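Local coordinates for protein beta-1,4-mannanase (Aplysia kurodai, PDB 3VUP) that probably hydrolyses the beta-1,4-linked backbone of mannan as a digestive enzyme of the sea hare, using a TIM-barrel scaffold, at residues S229-D232 with H233-M236; D199-R202 with F203-W206; I63-Q66 with G67-T70. One frame throughout, in Å; residues are numbered along the deposited sequence.

Followed from the N terminus, the three contacts come as interaction 3, then interaction 2, then interaction 1. Each is a local closure within one continuous run, so they stand in series and none nests in or crosses another. Interaction 3 rounds the end of barrel strand 58-65 into the loop toward strand 72-73. Interaction 2 lies on helix 197-214, between barrel strands 157-161 and 220-224, its centre about 18 Å from that of interaction 3. Interaction 1 shapes the loop leaving strand 220-224 for helix 242-249, about 20 Å centre to centre from interaction 2 and on the opposite side of the chain's centre from interaction 3.

Interaction 1. Residues S229-D232 with H233-M236; sequences SNTD and HFNM
With chi1 at -180°, Thr231 holds OG1 opposite its own backbone N and directs it at the amide of His233. The resulting bond, His233 N to Thr231 OG1, is 3.0 Å long with an angle of 156° at the hydrogen. A threonine hydroxyl taking the N-H two residues on is an ST turn, here leading straight into the type I' beta turn His233-Met236, which Met236 N closes onto His233 O at 3.0 Å. Both belong to the loop between barrel strand 220-224 and helix 242-249. The same first torsion sets the Thr231 methyl on the turn side: CG2 lies 4.0 Å from CB of Met236 and 4.2 Å from CD2 of Phe234, meeting that ring obliquely. The Thr231 side chain runs roughly perpendicular to that of His233, OG1 being 3.6 Å from the CB of His233. Outside this run of residues, Thr231 OG1 is also hydrogen-bonded to Tyr283 O, and the Phe234 ring meets His278 edge-to-face. An alanine in place of Thr231 removes both OG1 and CG2, which would probably leave both the His233 amide and Tyr283 O without the hydroxyl and open a gap beside Met236 CB. Just before the turn, the exposed Asp232 uses OD1 for a salt bridge with Lys176 NZ and a hydrogen bond from Asn238 N. A CA-H...O contact brings Asp232 CA within 3.5 Å of Met236 O, and a water that reaches Asp232 OD1 also lies 2.8 Å from Met236 O.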
ATOM      1  N   SER A 229      -1.350  -9.155 -11.687  1.00  4.29           N
ATOM      2  CA  SER A 229      -2.161  -9.902 -10.723  1.00  4.41           C
ATOM      3  C   SER A 229      -3.518  -9.264 -10.416  1.00  4.40           C
ATOM      4  O   SER A 229      -4.264  -9.804  -9.607  1.00  4.83           O
ATOM      5  CB  SER A 229      -1.401 -10.050  -9.415  1.00  4.69           C
ATOM      6  OG  SER A 229      -1.116  -8.752  -8.938  1.00  4.70           O
ATOM      7  N   ASN A 230      -3.836  -8.154 -11.079  1.00  4.27           N
ATOM      8  CA  ASN A 230      -4.884  -7.240 -10.626  1.00  4.56           C
ATOM      9  C   ASN A 230      -5.771  -6.763 -11.790  1.00  5.19           C
ATOM     10  O   ASN A 230      -6.449  -5.755 -11.665  1.00  6.80           O
ATOM     11  CB  ASN A 230      -4.169  -6.045  -9.953  1.00  4.93           C
ATOM     12  CG  ASN A 230      -5.005  -5.244  -8.929  1.00  5.15           C
ATOM     13  OD1 ASN A 230      -4.442  -4.361  -8.293  1.00  6.79           O
ATOM     14  ND2 ASN A 230      -6.281  -5.551  -8.753  1.00  7.37           N
ATOM     15  N   THR A 231      -5.776  -7.487 -12.909  1.00  4.99           N
ATOM     16  CA  THR A 231      -6.648  -7.150 -14.025  1.00  5.30           C
ATOM     17  C   THR A 231      -7.082  -8.424 -14.723  1.00  4.91           C
ATOM     18  O   THR A 231      -6.310  -9.385 -14.802  1.00  5.19           O
ATOM     19  CB  THR A 231      -5.963  -6.186 -15.032  1.00  5.19           C
ATOM     20  OG1 THR A 231      -6.859  -5.878 -16.098  1.00  5.38           O
ATOM     21  CG2 THR A 231      -4.693  -6.777 -15.620  1.00  5.44           C
ATOM     22  N   ASP A 232      -8.317  -8.424 -15.224  1.00  4.71           N
ATOM     23  CA  ASP A 232      -8.809  -9.505 -16.075  1.00  5.25           C
ATOM     24  C   ASP A 232      -8.544  -9.237 -17.553  1.00  5.49           C
ATOM     25  O   ASP A 232      -8.843 -10.080 -18.390  1.00  7.06           O
ATOM     26  CB  ASP A 232     -10.291  -9.741 -15.832  1.00  5.94           C
ATOM     27  CG  ASP A 232     -10.555 -10.370 -14.481  1.00  6.42           C
ATOM     28  OD1 ASP A 232      -9.904 -11.390 -14.154  1.00  6.52           O
ATOM     29  OD2 ASP A 232     -11.394  -9.831 -13.723  1.00  7.99           O
ATOM     30  N   HIS A 233      -7.987  -8.069 -17.867  1.00  5.59           N
ATOM     31  CA  HIS A 233      -7.560  -7.766 -19.227  1.00  5.86           C
ATOM     32  C   HIS A 233      -6.129  -8.253 -19.433  1.00  5.28           C
ATOM     33  O   HIS A 233      -5.534  -8.827 -18.519  1.00  5.69           O
ATOM     34  CB  HIS A 233      -7.740  -6.271 -19.515  1.00  6.11           C
ATOM     35  CG  HIS A 233      -9.180  -5.873 -19.597  1.00  7.78           C
ATOM     36  ND1 HIS A 233      -9.759  -5.379 -20.745  1.00 11.44           N
ATOM     37  CD2 HIS A 233     -10.177  -5.972 -18.686  1.00  8.82           C
ATOM     38  CE1 HIS A 233     -11.042  -5.153 -20.525  1.00 11.56           C
ATOM     39  NE2 HIS A 233     -11.320  -5.505 -19.283  1.00  9.92           N
ATOM     40  N   PHE A 234      -5.593  -8.070 -20.635  1.00  6.02           N
ATOM     41  CA  PHE A 234      -4.191  -8.412 -20.907  1.00  6.40           C
ATOM     42  C   PHE A 234      -3.881  -9.896 -20.695  1.00  6.07           C
ATOM     43  O   PHE A 234      -2.740 -10.255 -20.409  1.00  6.54           O
ATOM     44  CB  PHE A 234      -3.225  -7.554 -20.074  1.00  7.15           C
ATOM     45  CG  PHE A 234      -3.338  -6.083 -20.339  1.00  7.71           C
ATOM     46  CD1 PHE A 234      -2.692  -5.512 -21.418  1.00  9.61           C
ATOM     47  CD2 PHE A 234      -4.078  -5.266 -19.498  1.00  8.26           C
ATOM     48  CE1 PHE A 234      -2.787  -4.156 -21.662  1.00 11.22           C
ATOM     49  CE2 PHE A 234      -4.185  -3.911 -19.742  1.00  9.67           C
ATOM     50  CZ  PHE A 234      -3.536  -3.355 -20.819  1.00 10.55           C
ATOM     51  N   ASN A 235      -4.887 -10.754 -20.870  1.00  6.16           N
ATOM     52  CA  ASN A 235      -4.729 -12.199 -20.678  1.00  6.74           C
ATOM     53  C   ASN A 235      -4.369 -12.557 -19.231  1.00  5.89           C
ATOM     54  O   ASN A 235      -3.815 -13.626 -18.969  1.00  6.47           O
ATOM     55  CB  ASN A 235      -3.716 -12.815 -21.663  1.00  8.44           C
ATOM     56  CG  ASN A 235      -3.955 -12.388 -23.101  1.00  9.05           C
ATOM     57  OD1 ASN A 235      -5.090 -12.391 -23.583  1.00  9.85           O
ATOM     58  ND2 ASN A 235      -2.877 -12.016 -23.798  1.00 10.63           N
ATOM     59  N   MET A 236      -4.710 -11.665 -18.301  1.00  5.29           N
ATOM     60  CA  MET A 236      -4.425 -11.841 -16.889  1.00  5.35           C
ATOM     61  C   MET A 236      -5.701 -12.138 -16.099  1.00  5.80           C
ATOM     62  O   MET A 236      -6.789 -12.244 -16.667  1.00  7.23           O
ATOM     63  CB  MET A 236      -3.704 -10.602 -16.348  1.00  5.76           C
ATOM     64  CG  MET A 236      -2.363 -10.372 -17.035  1.00  6.06           C
ATOM     65  SD  MET A 236      -1.158 -11.670 -16.686  1.00  6.56           S
ATOM     66  CE  MET A 236      -0.130 -11.545 -18.157  1.00  8.50           C
TER
HETATM   67  O   HOH W   1      -9.468 -13.111 -16.322  1.00 10.30           O

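Interaction 2. Residues D199-R202 with F203-W206; sequences DILR and FLNW
Asn205 N donates to Leu201 O at 2.8 Å, with an angle of 164° at the hydrogen, one rung in a run of four i to i+4 helix bonds. Phe203 N to Asp199 O, Leu204 N to Ile200 O and Trp206 N to Arg202 O make the other three. On one side of the helix the Arg202 chain runs alongside Trp206 in the same direction. In the Arg202 conformer described here, one of two deposited, CG sits over a face of the indole, 3.7 Å from the centroid of the Trp206 five-membered ring and 14° off its normal, a CH-pi contact. The next methylene follows along the ring system, CD of Arg202 coming to 3.8 Å from CZ2 of Trp206. A bend at chi3 (66°) then turns the guanidinium away from the indole and back toward Asp199. There Arg202 NH2 forms a salt bridge with Asp199 OD1 at 3.0 Å, approaching from above the carboxylate plane, while Arg202 NH1 adds a weak bond to the same oxygen. Farther round the helix, Ile200 CD1, again in one of two conformers, meets Phe203 CD2 obliquely at 4.0 Å. Two polar ends bind neighbouring backbone: Asn205 ND2 donates to the carbonyls of Gly254 and Lys251, and Trp206 NE1 to Gly249 O. Leu201 and Leu204 rest on Leu245 of helix 242-249, whereas Phe203 packs on helix 122-128 and Trp206 on helix 130-147. A helix packed like this against neighbouring helices on more than one flank is typical of the outer helical layer of a TIM barrel, here between strands 157-161 and 220-224.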
ATOM      1  N   ASP A 199      -5.207 -18.572   0.925  1.00  6.30           N
ATOM      2  CA  ASP A 199      -4.635 -18.094   2.175  1.00  6.49           C
ATOM      3  C   ASP A 199      -4.385 -16.590   2.152  1.00  5.97           C
ATOM      4  O   ASP A 199      -4.739 -15.893   3.108  1.00  6.00           O
ATOM      5  CB  ASP A 199      -3.323 -18.812   2.505  1.00  7.64           C
ATOM      6  CG  ASP A 199      -3.520 -20.252   2.922  1.00  9.92           C
ATOM      7  OD1 ASP A 199      -4.549 -20.588   3.538  1.00 10.20           O
ATOM      8  OD2 ASP A 199      -2.612 -21.054   2.644  1.00 12.33           O
ATOM      9  N   ILE A 200      -3.772 -16.073   1.088  1.00  6.06           N
ATOM     10  CA  ILE A 200      -3.475 -14.642   1.052  0.60  5.52           C
ATOM     11  C   ILE A 200      -4.754 -13.815   0.950  1.00  5.21           C
ATOM     12  O   ILE A 200      -4.850 -12.743   1.549  1.00  5.23           O
ATOM     13  CB  ILE A 200      -2.455 -14.244  -0.061  0.60  6.38           C
ATOM     14  CG1 ILE A 200      -1.674 -12.997   0.356  0.60  6.82           C
ATOM     15  CG2 ILE A 200      -3.138 -14.004  -1.404  0.60  6.67           C
ATOM     16  CD1 ILE A 200      -0.704 -13.217   1.500  0.60  7.32           C
ATOM     17  N   LEU A 201      -5.755 -14.317   0.234  1.00  5.06           N
ATOM     18  CA  LEU A 201      -7.003 -13.575   0.120  1.00  5.51           C
ATOM     19  C   LEU A 201      -7.772 -13.556   1.441  1.00  5.50           C
ATOM     20  O   LEU A 201      -8.414 -12.554   1.762  1.00  5.50           O
ATOM     21  CB  LEU A 201      -7.854 -14.076  -1.045  1.00  5.88           C
ATOM     22  CG  LEU A 201      -7.254 -13.847  -2.431  1.00  6.42           C
ATOM     23  CD1 LEU A 201      -8.107 -14.549  -3.475  1.00  6.78           C
ATOM     24  CD2 LEU A 201      -7.116 -12.355  -2.729  1.00  7.52           C
ATOM     25  N   ARG A 202      -7.721 -14.644   2.206  1.00  5.91           N
ATOM     26  CA  ARG A 202      -8.314 -14.629   3.533  0.58  6.60           C
ATOM     27  C   ARG A 202      -7.598 -13.598   4.403  1.00  5.84           C
ATOM     28  O   ARG A 202      -8.232 -12.810   5.101  1.00  6.31           O
ATOM     29  CB  ARG A 202      -8.242 -16.006   4.187  0.58  7.66           C
ATOM     30  CG  ARG A 202      -8.705 -15.987   5.633  0.58  8.11           C
ATOM     31  CD  ARG A 202      -8.574 -17.347   6.310  0.58  8.91           C
ATOM     32  NE  ARG A 202      -7.185 -17.772   6.451  0.58  9.87           N
ATOM     33  CZ  ARG A 202      -6.637 -18.763   5.758  0.58 11.25           C
ATOM     34  NH1 ARG A 202      -7.355 -19.434   4.867  0.58 11.97           N
ATOM     35  NH2 ARG A 202      -5.365 -19.080   5.955  0.58 11.98           N
ATOM     36  N   PHE A 203      -6.272 -13.620   4.361  1.00  5.85           N
ATOM     37  CA  PHE A 203      -5.423 -12.694   5.109  1.00  6.04           C
ATOM     38  C   PHE A 203      -5.821 -11.250   4.821  1.00  5.76           C
ATOM     39  O   PHE A 203      -5.977 -10.443   5.740  1.00  5.93           O
ATOM     40  CB  PHE A 203      -3.972 -13.000   4.708  1.00  6.71           C
ATOM     41  CG  PHE A 203      -2.916 -12.088   5.290  1.00  6.54           C
ATOM     42  CD1 PHE A 203      -2.433 -12.271   6.580  1.00  7.70           C
ATOM     43  CD2 PHE A 203      -2.315 -11.132   4.491  1.00  7.42           C
ATOM     44  CE1 PHE A 203      -1.412 -11.467   7.078  1.00  8.01           C
ATOM     45  CE2 PHE A 203      -1.303 -10.326   4.981  1.00  8.07           C
ATOM     46  CZ  PHE A 203      -0.847 -10.493   6.270  1.00  8.54           C
ATOM     47  N   LEU A 204      -6.008 -10.942   3.543  1.00  5.13           N
ATOM     48  CA  LEU A 204      -6.404  -9.602   3.138  1.00  5.22           C
ATOM     49  C   LEU A 204      -7.857  -9.279   3.508  1.00  4.80           C
ATOM     50  O   LEU A 204      -8.142  -8.220   4.068  1.00  5.31           O
ATOM     51  CB  LEU A 204      -6.153  -9.414   1.640  1.00  5.37           C
ATOM     52  CG  LEU A 204      -4.689  -9.540   1.185  1.00  5.78           C
ATOM     53  CD1 LEU A 204      -4.599  -9.601  -0.333  1.00  6.39           C
ATOM     54  CD2 LEU A 204      -3.843  -8.395   1.720  1.00  5.69           C
ATOM     55  N   ASN A 205      -8.770 -10.197   3.212  1.00  4.90           N
ATOM     56  CA  ASN A 205     -10.188  -9.993   3.509  1.00  4.93           C
ATOM     57  C   ASN A 205     -10.416  -9.741   4.993  1.00  5.13           C
ATOM     58  O   ASN A 205     -11.141  -8.818   5.368  1.00  5.34           O
ATOM     59  CB  ASN A 205     -10.988 -11.214   3.037  1.00  5.17           C
ATOM     60  CG  ASN A 205     -12.463 -11.160   3.417  1.00  5.11           C
ATOM     61  OD1 ASN A 205     -12.932 -11.936   4.249  1.00  5.82           O
ATOM     62  ND2 ASN A 205     -13.207 -10.256   2.794  1.00  5.52           N
ATOM     63  N   TRP A 206      -9.808 -10.558   5.848  1.00  5.02           N
ATOM     64  CA  TRP A 206     -10.066 -10.415   7.279  1.00  5.63           C
ATOM     65  C   TRP A 206      -9.532  -9.092   7.815  1.00  5.35           C
ATOM     66  O   TRP A 206     -10.171  -8.447   8.644  1.00  5.59           O
ATOM     67  CB  TRP A 206      -9.490 -11.588   8.069  1.00  6.06           C
ATOM     68  CG  TRP A 206     -10.260 -12.874   7.916  1.00  5.98           C
ATOM     69  CD1 TRP A 206     -11.218 -13.173   6.977  1.00  5.86           C
ATOM     70  CD2 TRP A 206     -10.142 -14.035   8.747  1.00  7.02           C
ATOM     71  NE1 TRP A 206     -11.690 -14.449   7.176  1.00  7.10           N
ATOM     72  CE2 TRP A 206     -11.045 -15.001   8.251  1.00  7.39           C
ATOM     73  CE3 TRP A 206      -9.351 -14.355   9.854  1.00  8.04           C
ATOM     74  CZ2 TRP A 206     -11.178 -16.265   8.831  1.00  9.14           C
ATOM     75  CZ3 TRP A 206      -9.484 -15.605  10.423  1.00  9.68           C
ATOM     76  CH2 TRP A 206     -10.394 -16.545   9.914  1.00  9.36           C
TER

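Interaction 3. Residues I63-Q66 with G67-T70; sequences IHIQ and GETT
His64 ND1 and Thr70 OG1 are hydrogen-bonded at 2.8 Å, the hydroxyl lying in the plane of the imidazole at its edge, the threonine coming in crosswise to the histidine side chain. Between them the backbone doubles back in a beta turn, Gly67 N donating to His64 O at 3.0 Å from well above the carbonyl plane. Glu68 folds over this turn: bent at chi2 (80°), its carboxylate returns so that the syn lone pair of OE2 takes the N-H of Gln66, at 2.9 Å. Gly67 suits its place, since a CB there would collide with Gln66 O. Waters form the next shell, one joining His64 O to Thr69 N and another lying near both Gln66 OE1 and Glu68 OE1. Farther out, His64 NE2 is hydrogen-bonded to Tyr136 OH, fixing the ring from its other nitrogen. The Gln66 amide is held by Val115 O, Asn112 O and Gln117 N. The whole forms the turn leaving the C-terminal end of strand 58-65, on the rim where glycoside hydrolases built on a TIM barrel carry their substrate cleft.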
ATOM      1  N   ILE A  63       5.184  -0.148   7.999  1.00  4.62           N
ATOM      2  CA  ILE A  63       5.031  -0.287   9.441  1.00  4.85           C
ATOM      3  C   ILE A  63       5.602  -1.612   9.959  1.00  5.00           C
ATOM      4  O   ILE A  63       6.759  -1.650  10.370  1.00  5.57           O
ATOM      5  CB  ILE A  63       3.550  -0.096   9.880  1.00  5.22           C
ATOM      6  CG1 ILE A  63       2.937   1.160   9.223  1.00  5.69           C
ATOM      7  CG2 ILE A  63       3.451  -0.049  11.393  1.00  5.89           C
ATOM      8  CD1 ILE A  63       3.654   2.457   9.524  1.00  6.30           C
ATOM      9  N   HIS A  64       4.822  -2.696   9.944  1.00  5.06           N
ATOM     10  CA  HIS A  64       5.301  -3.958  10.524  1.00  5.27           C
ATOM     11  C   HIS A  64       6.354  -4.637   9.648  1.00  5.11           C
ATOM     12  O   HIS A  64       7.313  -5.233  10.154  1.00  5.56           O
ATOM     13  CB  HIS A  64       4.175  -4.979  10.733  1.00  5.88           C
ATOM     14  CG  HIS A  64       2.961  -4.473  11.460  1.00  5.82           C
ATOM     15  ND1 HIS A  64       3.013  -3.744  12.631  1.00  5.68           N
ATOM     16  CD2 HIS A  64       1.649  -4.685  11.208  1.00  6.16           C
ATOM     17  CE1 HIS A  64       1.780  -3.498  13.045  1.00  6.45           C
ATOM     18  NE2 HIS A  64       0.934  -4.065  12.204  1.00  6.69           N
ATOM     19  N   ILE A  65       6.122  -4.594   8.335  1.00  5.02           N
ATOM     20  CA  ILE A  65       6.975  -5.208   7.320  1.00  5.42           C
ATOM     21  C   ILE A  65       6.874  -6.732   7.418  1.00  5.81           C
ATOM     22  O   ILE A  65       5.925  -7.307   6.879  1.00  5.87           O
ATOM     23  CB  ILE A  65       8.399  -4.609   7.300  1.00  5.41           C
ATOM     24  CG1 ILE A  65       8.275  -3.078   7.236  1.00  6.04           C
ATOM     25  CG2 ILE A  65       9.172  -5.123   6.112  1.00  6.06           C
ATOM     26  CD1 ILE A  65       9.541  -2.348   6.879  1.00  6.51           C
ATOM     27  N   GLN A  66       7.794  -7.393   8.117  1.00  5.23           N
ATOM     28  CA  GLN A  66       7.629  -8.825   8.358  1.00  5.92           C
ATOM     29  C   GLN A  66       7.647  -9.171   9.846  1.00  6.34           C
ATOM     30  O   GLN A  66       7.953 -10.292  10.235  1.00  7.95           O
ATOM     31  CB  GLN A  66       8.637  -9.647   7.546  1.00  6.17           C
ATOM     32  CG  GLN A  66       8.433  -9.408   6.056  1.00  6.45           C
ATOM     33  CD  GLN A  66       9.221 -10.329   5.151  1.00  5.83           C
ATOM     34  OE1 GLN A  66      10.400 -10.615   5.393  1.00  7.63           O
ATOM     35  NE2 GLN A  66       8.580 -10.778   4.067  1.00  6.56           N
ATOM     36  N   GLY A  67       7.270  -8.206  10.677  1.00  6.64           N
ATOM     37  CA  GLY A  67       7.132  -8.446  12.100  1.00  7.01           C
ATOM     38  C   GLY A  67       8.424  -8.366  12.885  1.00  7.32           C
ATOM     39  O   GLY A  67       8.523  -8.942  13.965  1.00  7.90           O
ATOM     40  N   GLU A  68       9.401  -7.640  12.348  1.00  6.98           N
ATOM     41  CA  GLU A  68      10.694  -7.481  13.011  1.00  7.61           C
ATOM     42  C   GLU A  68      10.564  -6.898  14.420  1.00  7.83           C
ATOM     43  O   GLU A  68      11.232  -7.360  15.353  1.00  8.91           O
ATOM     44  CB  GLU A  68      11.613  -6.604  12.166  1.00  7.48           C
ATOM     45  CG  GLU A  68      12.179  -7.262  10.912  1.00  7.77           C
ATOM     46  CD  GLU A  68      11.242  -7.316   9.708  1.00  6.90           C
ATOM     47  OE1 GLU A  68      11.722  -7.821   8.671  1.00  8.77           O
ATOM     48  OE2 GLU A  68      10.065  -6.879   9.777  1.00  6.37           O
ATOM     49  N   THR A  69       9.715  -5.880  14.569  1.00  7.32           N
ATOM     50  CA  THR A  69       9.510  -5.254  15.877  1.00  7.48           C
ATOM     51  C   THR A  69       8.051  -5.035  16.266  1.00  7.82           C
ATOM     52  O   THR A  69       7.734  -5.039  17.445  1.00  8.73           O
ATOM     53  CB  THR A  69      10.283  -3.931  16.043  1.00  7.76           C
ATOM     54  OG1 THR A  69       9.817  -2.972  15.090  1.00  7.75           O
ATOM     55  CG2 THR A  69      11.768  -4.146  15.871  1.00  9.12           C
ATOM     56  N   THR A  70       7.171  -4.823  15.293  1.00  7.17           N
ATOM     57  CA  THR A  70       5.737  -4.817  15.575  1.00  6.83           C
ATOM     58  C   THR A  70       5.027  -5.699  14.560  1.00  6.28           C
ATOM     59  O   THR A  70       5.536  -5.915  13.471  1.00  6.53           O
ATOM     60  CB  THR A  70       5.100  -3.406  15.557  1.00  6.79           C
ATOM     61  OG1 THR A  70       5.166  -2.858  14.234  1.00  6.73           O
ATOM     62  CG2 THR A  70       5.748  -2.470  16.574  1.00  8.09           C
TER
HETATM   63  O   HOH W   2       8.429  -4.378  12.553  1.00  6.61           O
HETATM   64  O   HOH W   3      11.414  -7.829   5.986  1.00  8.43           O